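Local coordinates for protein cytosolic phospholipase A2 delta (Homo sapiens, PDB 5IZ5) that hydrolyses glycerophospholipids at the sn-2 position in a calcium-dependent manner, with a preference for linoleic acid there, at residues Met371-Gln382 against Ala455-Tyr466; Arg301-Leu309 against Leu319-Val327. The protein carries 3 engineered substitutions. All coordinates share one frame; numbering follows the deposited sequence.

Contact 1 (Met371-Gln382 against Ala455-Tyr466)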
# COMPACT_ATOMS: atom_id res chain seq x y z
N MET B 371 14.86 3.76 11.23
CA MET B 371 14.30 2.46 11.57
C MET B 371 14.99 1.35 10.79
O MET B 371 15.41 0.35 11.37
CB MET B 371 12.79 2.45 11.31
CG MET B 371 12.01 3.38 12.22
SD MET B 371 10.33 3.66 11.67
CE MET B 371 9.63 2.03 11.89
N ALA B 372 15.10 1.53 9.48
CA ALA B 372 15.68 0.50 8.62
C ALA B 372 17.13 0.21 8.98
O ALA B 372 17.54 -0.94 9.09
CB ALA B 372 15.58 0.92 7.17
N HIS B 373 17.92 1.26 9.18
CA HIS B 373 19.31 1.07 9.56
C HIS B 373 19.44 0.30 10.88
O HIS B 373 20.21 -0.65 10.98
CB HIS B 373 20.04 2.41 9.68
CG HIS B 373 21.47 2.27 10.09
ND1 HIS B 373 22.02 2.99 11.13
CD2 HIS B 373 22.45 1.47 9.63
CE1 HIS B 373 23.29 2.65 11.27
NE2 HIS B 373 23.58 1.73 10.37
N LEU B 374 18.68 0.73 11.88
CA LEU B 374 18.77 0.11 13.20
C LEU B 374 18.33 -1.34 13.20
O LEU B 374 19.02 -2.20 13.76
CB LEU B 374 17.95 0.90 14.23
CG LEU B 374 18.51 2.28 14.59
CD1 LEU B 374 17.53 3.01 15.49
CD2 LEU B 374 19.88 2.18 15.25
N TYR B 375 17.19 -1.62 12.57
CA TYR B 375 16.65 -2.97 12.55
C TYR B 375 17.46 -3.95 11.67
O TYR B 375 17.17 -5.15 11.66
CB TYR B 375 15.17 -2.97 12.18
CG TYR B 375 14.28 -2.61 13.34
CD1 TYR B 375 13.68 -3.59 14.11
CD2 TYR B 375 14.04 -1.28 13.69
CE1 TYR B 375 12.87 -3.27 15.18
CE2 TYR B 375 13.23 -0.95 14.76
CZ TYR B 375 12.64 -1.94 15.50
OH TYR B 375 11.84 -1.61 16.56
N GLY B 376 18.46 -3.46 10.95
CA GLY B 376 19.48 -4.32 10.36
C GLY B 376 20.37 -5.02 11.39
O GLY B 376 20.93 -6.07 11.10
N ASP B 377 20.50 -4.42 12.57
CA ASP B 377 21.17 -5.04 13.72
C ASP B 377 20.11 -5.65 14.64
O ASP B 377 19.34 -4.91 15.26
CB ASP B 377 22.00 -3.99 14.47
CG ASP B 377 22.62 -4.52 15.76
OD1 ASP B 377 22.52 -5.73 16.05
OD2 ASP B 377 23.21 -3.71 16.50
N PRO B 378 20.08 -7.00 14.76
CA PRO B 378 19.06 -7.66 15.60
C PRO B 378 19.10 -7.29 17.10
O PRO B 378 18.16 -7.59 17.83
CB PRO B 378 19.39 -9.16 15.45
CG PRO B 378 20.29 -9.27 14.28
CD PRO B 378 21.00 -7.96 14.14
N GLU B 379 20.18 -6.65 17.53
CA GLU B 379 20.37 -6.28 18.93
C GLU B 379 20.40 -4.77 19.16
O GLU B 379 20.84 -4.33 20.22
CB GLU B 379 21.69 -6.90 19.42
CG GLU B 379 21.52 -7.91 20.52
CD GLU B 379 20.47 -8.94 20.24
OE1 GLU B 379 20.56 -9.66 19.23
OE2 GLU B 379 19.53 -9.03 21.04
N TRP B 380 19.91 -3.98 18.21
CA TRP B 380 20.17 -2.54 18.21
C TRP B 380 19.78 -1.80 19.50
O TRP B 380 20.56 -0.99 19.97
CB TRP B 380 19.55 -1.85 16.98
CG TRP B 380 18.05 -1.73 16.98
CD1 TRP B 380 17.17 -2.58 16.39
CD2 TRP B 380 17.27 -0.70 17.58
NE1 TRP B 380 15.88 -2.15 16.59
CE2 TRP B 380 15.91 -0.99 17.32
CE3 TRP B 380 17.58 0.45 18.32
CZ2 TRP B 380 14.87 -0.18 17.77
CZ3 TRP B 380 16.54 1.25 18.77
CH2 TRP B 380 15.20 0.93 18.49
N SER B 381 18.61 -2.09 20.08
CA SER B 381 18.19 -1.37 21.29
C SER B 381 18.94 -1.84 22.53
O SER B 381 18.92 -1.16 23.55
CB SER B 381 16.68 -1.48 21.52
OG SER B 381 16.31 -2.76 22.02
N GLN B 382 19.60 -2.99 22.44
CA GLN B 382 20.43 -3.52 23.52
C GLN B 382 21.88 -3.11 23.39
O GLN B 382 22.71 -3.50 24.22
CB GLN B 382 20.35 -5.05 23.55
CG GLN B 382 18.94 -5.60 23.60
CD GLN B 382 18.13 -5.01 24.74
OE1 GLN B 382 18.63 -4.89 25.86
NE2 GLN B 382 16.88 -4.65 24.47
N ALA B 455 15.45 -9.34 14.65
CA ALA B 455 15.44 -8.31 15.70
C ALA B 455 14.29 -8.44 16.69
O ALA B 455 14.25 -7.74 17.71
CB ALA B 455 15.41 -6.93 15.07
N LEU B 456 13.34 -9.33 16.41
CA LEU B 456 12.16 -9.51 17.24
C LEU B 456 12.04 -10.91 17.85
O LEU B 456 11.06 -11.19 18.55
CB LEU B 456 10.91 -9.24 16.39
CG LEU B 456 10.86 -7.94 15.60
CD1 LEU B 456 9.63 -7.93 14.71
CD2 LEU B 456 10.87 -6.73 16.53
N GLU B 457 13.01 -11.78 17.61
CA GLU B 457 12.88 -13.20 17.96
C GLU B 457 12.82 -13.43 19.48
O GLU B 457 12.15 -14.35 19.93
CB GLU B 457 13.95 -14.06 17.28
CG GLU B 457 15.39 -13.71 17.59
CD GLU B 457 16.36 -14.41 16.64
OE1 GLU B 457 15.96 -15.41 15.99
OE2 GLU B 457 17.51 -13.95 16.53
N ARG B 458 13.48 -12.57 20.25
CA ARG B 458 13.45 -12.65 21.72
C ARG B 458 12.67 -11.50 22.36
O ARG B 458 12.77 -11.27 23.57
CB ARG B 458 14.88 -12.70 22.25
CG ARG B 458 15.55 -14.04 22.04
CD ARG B 458 17.01 -14.02 22.41
NE ARG B 458 17.71 -13.14 21.49
CZ ARG B 458 18.14 -11.91 21.76
NH1 ARG B 458 17.98 -11.36 22.96
NH2 ARG B 458 18.75 -11.23 20.81
N GLY B 459 11.88 -10.79 21.56
CA GLY B 459 11.19 -9.59 22.02
C GLY B 459 12.15 -8.50 22.46
O GLY B 459 11.80 -7.68 23.30
N GLN B 460 13.34 -8.48 21.87
CA GLN B 460 14.42 -7.61 22.34
C GLN B 460 14.40 -6.20 21.73
O GLN B 460 15.22 -5.36 22.09
CB GLN B 460 15.78 -8.27 22.09
CG GLN B 460 16.27 -8.28 20.64
CD GLN B 460 15.76 -9.45 19.82
OE1 GLN B 460 14.71 -10.03 20.12
NE2 GLN B 460 16.49 -9.80 18.77
N ASN B 461 13.49 -5.97 20.79
CA ASN B 461 13.26 -4.64 20.23
C ASN B 461 11.76 -4.44 20.05
O ASN B 461 11.01 -5.42 20.05
CB ASN B 461 13.97 -4.47 18.88
CG ASN B 461 15.49 -4.53 18.98
OD1 ASN B 461 16.13 -3.61 19.47
ND2 ASN B 461 16.07 -5.62 18.48
N PRO B 462 11.31 -3.18 19.90
CA PRO B 462 9.90 -2.96 19.56
C PRO B 462 9.57 -3.44 18.14
O PRO B 462 10.48 -3.55 17.31
CB PRO B 462 9.73 -1.44 19.66
CG PRO B 462 10.97 -0.92 20.31
CD PRO B 462 12.05 -1.91 20.02
N LEU B 463 8.30 -3.71 17.86
CA LEU B 463 7.87 -4.05 16.50
C LEU B 463 7.85 -2.78 15.64
O LEU B 463 7.14 -1.83 15.97
CB LEU B 463 6.47 -4.68 16.51
CG LEU B 463 5.91 -5.03 15.12
CD1 LEU B 463 6.58 -6.27 14.57
CD2 LEU B 463 4.42 -5.25 15.17
N PRO B 464 8.62 -2.76 14.54
CA PRO B 464 8.65 -1.59 13.66
C PRO B 464 7.52 -1.61 12.63
O PRO B 464 7.27 -2.65 12.00
CB PRO B 464 10.00 -1.71 12.98
CG PRO B 464 10.24 -3.17 12.89
CD PRO B 464 9.54 -3.81 14.06
N LEU B 465 6.85 -0.48 12.46
CA LEU B 465 5.73 -0.35 11.54
C LEU B 465 5.98 0.82 10.58
O LEU B 465 6.10 1.97 11.00
CB LEU B 465 4.44 -0.13 12.32
CG LEU B 465 4.04 -1.32 13.22
CD1 LEU B 465 3.12 -0.89 14.35
CD2 LEU B 465 3.40 -2.42 12.40
N TYR B 466 6.09 0.51 9.29
CA TYR B 466 6.38 1.50 8.27
C TYR B 466 5.11 1.71 7.44
O TYR B 466 4.46 0.72 7.06
CB TYR B 466 7.51 1.04 7.36
CG TYR B 466 8.76 0.47 8.03
CD1 TYR B 466 9.94 1.22 8.09
CD2 TYR B 466 8.79 -0.82 8.54
CE1 TYR B 466 11.09 0.71 8.66
CE2 TYR B 466 9.94 -1.34 9.13
CZ TYR B 466 11.09 -0.57 9.18
OH TYR B 466 12.25 -1.07 9.75

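Contact 2 (Arg301-Leu309 against Leu319-Val327)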
# COMPACT_ATOMS: atom_id res chain seq x y z
N ARG B 301 7.65 -9.68 23.98
CA ARG B 301 8.00 -8.29 24.26
C ARG B 301 7.51 -7.84 25.64
O ARG B 301 8.21 -7.11 26.33
CB ARG B 301 7.45 -7.35 23.17
CG ARG B 301 7.86 -5.89 23.30
CD ARG B 301 9.37 -5.72 23.25
NE ARG B 301 9.77 -4.32 23.35
CZ ARG B 301 11.03 -3.91 23.41
NH1 ARG B 301 12.04 -4.78 23.39
NH2 ARG B 301 11.29 -2.61 23.50
N LYS B 302 6.32 -8.27 26.02
CA LYS B 302 5.72 -7.83 27.29
C LYS B 302 6.49 -8.28 28.53
O LYS B 302 6.39 -7.64 29.58
CB LYS B 302 4.26 -8.25 27.38
CG LYS B 302 3.37 -7.33 26.56
CD LYS B 302 1.93 -7.81 26.52
CE LYS B 302 1.12 -6.94 25.58
NZ LYS B 302 -0.31 -7.36 25.54
N GLN B 303 7.23 -9.38 28.42
CA GLN B 303 8.15 -9.78 29.49
C GLN B 303 9.26 -8.75 29.65
O GLN B 303 9.59 -8.37 30.77
CB GLN B 303 8.77 -11.14 29.22
CG GLN B 303 7.87 -12.31 29.60
CD GLN B 303 7.86 -12.53 31.11
OE1 GLN B 303 8.79 -13.13 31.66
NE2 GLN B 303 6.84 -12.02 31.78
N VAL B 304 9.83 -8.32 28.53
CA VAL B 304 10.90 -7.32 28.55
C VAL B 304 10.37 -5.98 29.06
O VAL B 304 11.04 -5.29 29.81
CB VAL B 304 11.57 -7.14 27.16
CG1 VAL B 304 12.62 -6.04 27.20
CG2 VAL B 304 12.20 -8.45 26.70
N VAL B 305 9.15 -5.64 28.66
CA VAL B 305 8.50 -4.40 29.10
C VAL B 305 8.16 -4.43 30.59
O VAL B 305 8.41 -3.45 31.30
CB VAL B 305 7.23 -4.11 28.28
CG1 VAL B 305 6.48 -2.91 28.84
CG2 VAL B 305 7.57 -3.87 26.81
N ALA B 306 7.60 -5.54 31.06
CA ALA B 306 7.25 -5.69 32.48
C ALA B 306 8.48 -5.46 33.37
O ALA B 306 8.41 -4.72 34.35
CB ALA B 306 6.68 -7.08 32.74
N LYS B 307 9.59 -6.08 32.99
CA LYS B 307 10.85 -5.93 33.72
C LYS B 307 11.33 -4.48 33.69
O LYS B 307 11.62 -3.89 34.74
CB LYS B 307 11.94 -6.83 33.14
CG LYS B 307 12.79 -7.54 34.18
CD LYS B 307 14.16 -7.92 33.64
CE LYS B 307 15.03 -6.69 33.40
NZ LYS B 307 16.40 -7.07 32.96
N ALA B 308 11.43 -3.90 32.50
CA ALA B 308 11.91 -2.53 32.34
C ALA B 308 11.02 -1.52 33.05
O ALA B 308 11.50 -0.50 33.55
CB ALA B 308 12.04 -2.18 30.86
N LEU B 309 9.72 -1.79 33.09
CA LEU B 309 8.77 -0.94 33.80
C LEU B 309 8.96 -0.99 35.32
O LEU B 309 8.91 0.04 35.99
CB LEU B 309 7.33 -1.33 33.49
CG LEU B 309 6.63 -0.61 32.35
CD1 LEU B 309 5.23 -1.17 32.21
CD2 LEU B 309 6.57 0.89 32.60
N LEU B 319 4.71 -7.15 37.53
CA LEU B 319 3.52 -6.92 36.74
C LEU B 319 2.96 -8.19 36.13
O LEU B 319 3.68 -9.01 35.58
CB LEU B 319 3.80 -5.91 35.62
CG LEU B 319 4.02 -4.49 36.10
CD1 LEU B 319 4.53 -3.62 34.96
CD2 LEU B 319 2.75 -3.90 36.69
N GLN B 320 1.65 -8.32 36.28
CA GLN B 320 0.86 -9.30 35.58
C GLN B 320 0.80 -8.94 34.08
O GLN B 320 0.84 -7.77 33.71
CB GLN B 320 -0.56 -9.36 36.22
CG GLN B 320 -1.36 -8.05 36.42
CD GLN B 320 -0.75 -7.00 37.38
OE1 GLN B 320 0.46 -6.92 37.55
NE2 GLN B 320 -1.61 -6.16 37.97
N GLU B 321 0.73 -9.97 33.23
CA GLU B 321 0.72 -9.77 31.77
C GLU B 321 -0.36 -8.79 31.32
O GLU B 321 -0.11 -7.91 30.49
CB GLU B 321 0.50 -11.12 31.05
CG GLU B 321 1.55 -11.38 29.96
CD GLU B 321 0.97 -11.74 28.59
OE1 GLU B 321 1.62 -12.49 27.81
OE2 GLU B 321 -0.13 -11.26 28.29
N ASP B 322 -1.56 -8.97 31.87
CA ASP B 322 -2.71 -8.10 31.60
C ASP B 322 -2.57 -6.67 32.12
O ASP B 322 -3.38 -5.82 31.77
CB ASP B 322 -3.97 -8.71 32.21
CG ASP B 322 -3.85 -8.93 33.71
OD1 ASP B 322 -3.58 -10.09 34.12
OD2 ASP B 322 -3.99 -7.95 34.48
N GLU B 323 -1.59 -6.42 32.98
CA GLU B 323 -1.38 -5.07 33.51
C GLU B 323 -0.33 -4.29 32.73
O GLU B 323 -0.24 -3.09 32.91
CB GLU B 323 -1.01 -5.15 34.99
CG GLU B 323 -0.75 -3.84 35.73
CD GLU B 323 -1.87 -2.83 35.56
OE1 GLU B 323 -2.96 -3.08 36.12
OE2 GLU B 323 -1.67 -1.78 34.90
N VAL B 324 0.43 -4.95 31.86
CA VAL B 324 1.52 -4.29 31.14
C VAL B 324 0.92 -3.35 30.10
O VAL B 324 0.23 -3.79 29.18
CB VAL B 324 2.46 -5.31 30.44
CG1 VAL B 324 3.61 -4.58 29.75
CG2 VAL B 324 3.02 -6.30 31.45
N PRO B 325 1.18 -2.03 30.24
CA PRO B 325 0.65 -1.10 29.26
C PRO B 325 1.37 -1.20 27.91
O PRO B 325 2.57 -1.47 27.87
CB PRO B 325 0.91 0.27 29.90
CG PRO B 325 2.15 0.04 30.70
CD PRO B 325 2.01 -1.35 31.25
N VAL B 326 0.62 -1.00 26.83
CA VAL B 326 1.17 -1.03 25.48
C VAL B 326 1.61 0.39 25.12
O VAL B 326 0.78 1.30 25.03
CB VAL B 326 0.14 -1.58 24.47
CG1 VAL B 326 0.72 -1.61 23.06
CG2 VAL B 326 -0.31 -2.98 24.88
N VAL B 327 2.91 0.56 24.93
CA VAL B 327 3.50 1.86 24.64
C VAL B 327 4.01 1.89 23.21
O VAL B 327 4.66 0.95 22.76
CB VAL B 327 4.67 2.16 25.60
CG1 VAL B 327 5.33 3.49 25.25
CG2 VAL B 327 4.20 2.17 27.05

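Contact 1 (Met371-Gln382 against Ala455-Tyr466)
The ring of Y375 lies between two residues: P464 lays its CG on one face in a CH-pi contact, 3.7 Å from the ring centroid, and W380 NE1 of its own segment sits over the centre of the other. With CG anti to the carbonyl carbon (chi1 -80°), the phenol reaches across to segment 455-466, where Y375 OH donates a very short 2.5 Å bond to P462 O at the ring edge. The N461 amide lies nearly flat on the W380 indole, planes 6° apart. N461 OD1 accepts S381 N (3.0 Å) in the carbonyl plane and S381 OG (2.7 Å) from above that plane, while N461 ND2 binds A455 O within its own segment and only weakly P378 O. Q460 NE2 meets P378 O more squarely, at 2.9 Å. Closer to the active site, M371 bends at chi3 (67°) to set CE over the face of Y466, another CH-pi contact; the Y466 hydroxyl bonds to Q452. Towards the surface, E379 and R458 form a salt bridge, but its bond length is implausibly short and its detail doubtful. Buried amides and hydroxyls thus find partners beside CH-pi and aliphatic packing, so the loop after helix 367-375 is probably fixed against the approach to strand 463-471.

Contact 2 (Arg301-Leu309 against Leu319-Val327)
A306 N donates to K302 O, 2.8 Å away, a regular helical bond on the face of helix 292-313 that V324 covers. The two methyls of V324 divide the work. V324 CG2, anti to the carbonyl carbon, lies over this turn of helix, 4.0 Å from A306 CB and 4.1 Å from K302 O. V324 CG1, the other branch, is anti to the backbone N (chi1 -178°) and presses on V305 CG1 at 3.4 Å, closer than usual for two methyl groups. Shortening V324 to an alanine would probably take away the methyl that presses on V305 CG1 and much of the cover over A306 CB, opening a gap between helix and loop. One turn further on, the end of L309 meets the P325 ring, L309 CD1 coming 3.4 Å from P325 CD, again a tight fit. L319 CD1 packs beside them, 3.7 Å from L309 CD1, and L808 of helix 797-810 touches both L319 and P325. No hydrogen bond joins the two segments. At the more open end, the extended K302 chain runs beside V324 toward V326, and K302 NZ stays 4.8 Å from E321 OE2, near enough for a probable weak attraction without a salt bridge. R811 hydrogen-bonds the backbone carbonyl of V324. The chain leaving helix 292-313 therefore doubles back along it before entering strand 327-331, a helix-loop-strand connection that leads into the central mixed sheet of the alpha/beta hydrolase-like catalytic domain.

Overall arrangement
Both contacts belong to the catalytic domain and meet directly, their centres about 18 Å apart: R301, on the helix of contact 2, probably hydrogen-bonds through NH1 to the G459 carbonyl in contact 1. They also feed one sheet, since strands 327-331 and 463-471, which segments 319-327 and 455-466 enter, both flank strand 360-363. Contact 1 is the buried one, with the M371 side chain about 10 Å from that of the nucleophile S365 and the Y466 side chain about 10 Å from that of D651, the probable proton acceptor; it mixes aromatic packing with many polar bonds. Contact 2 is partly buried, away from the active site, and almost wholly aliphatic, with K302 and E321 at its more open edge.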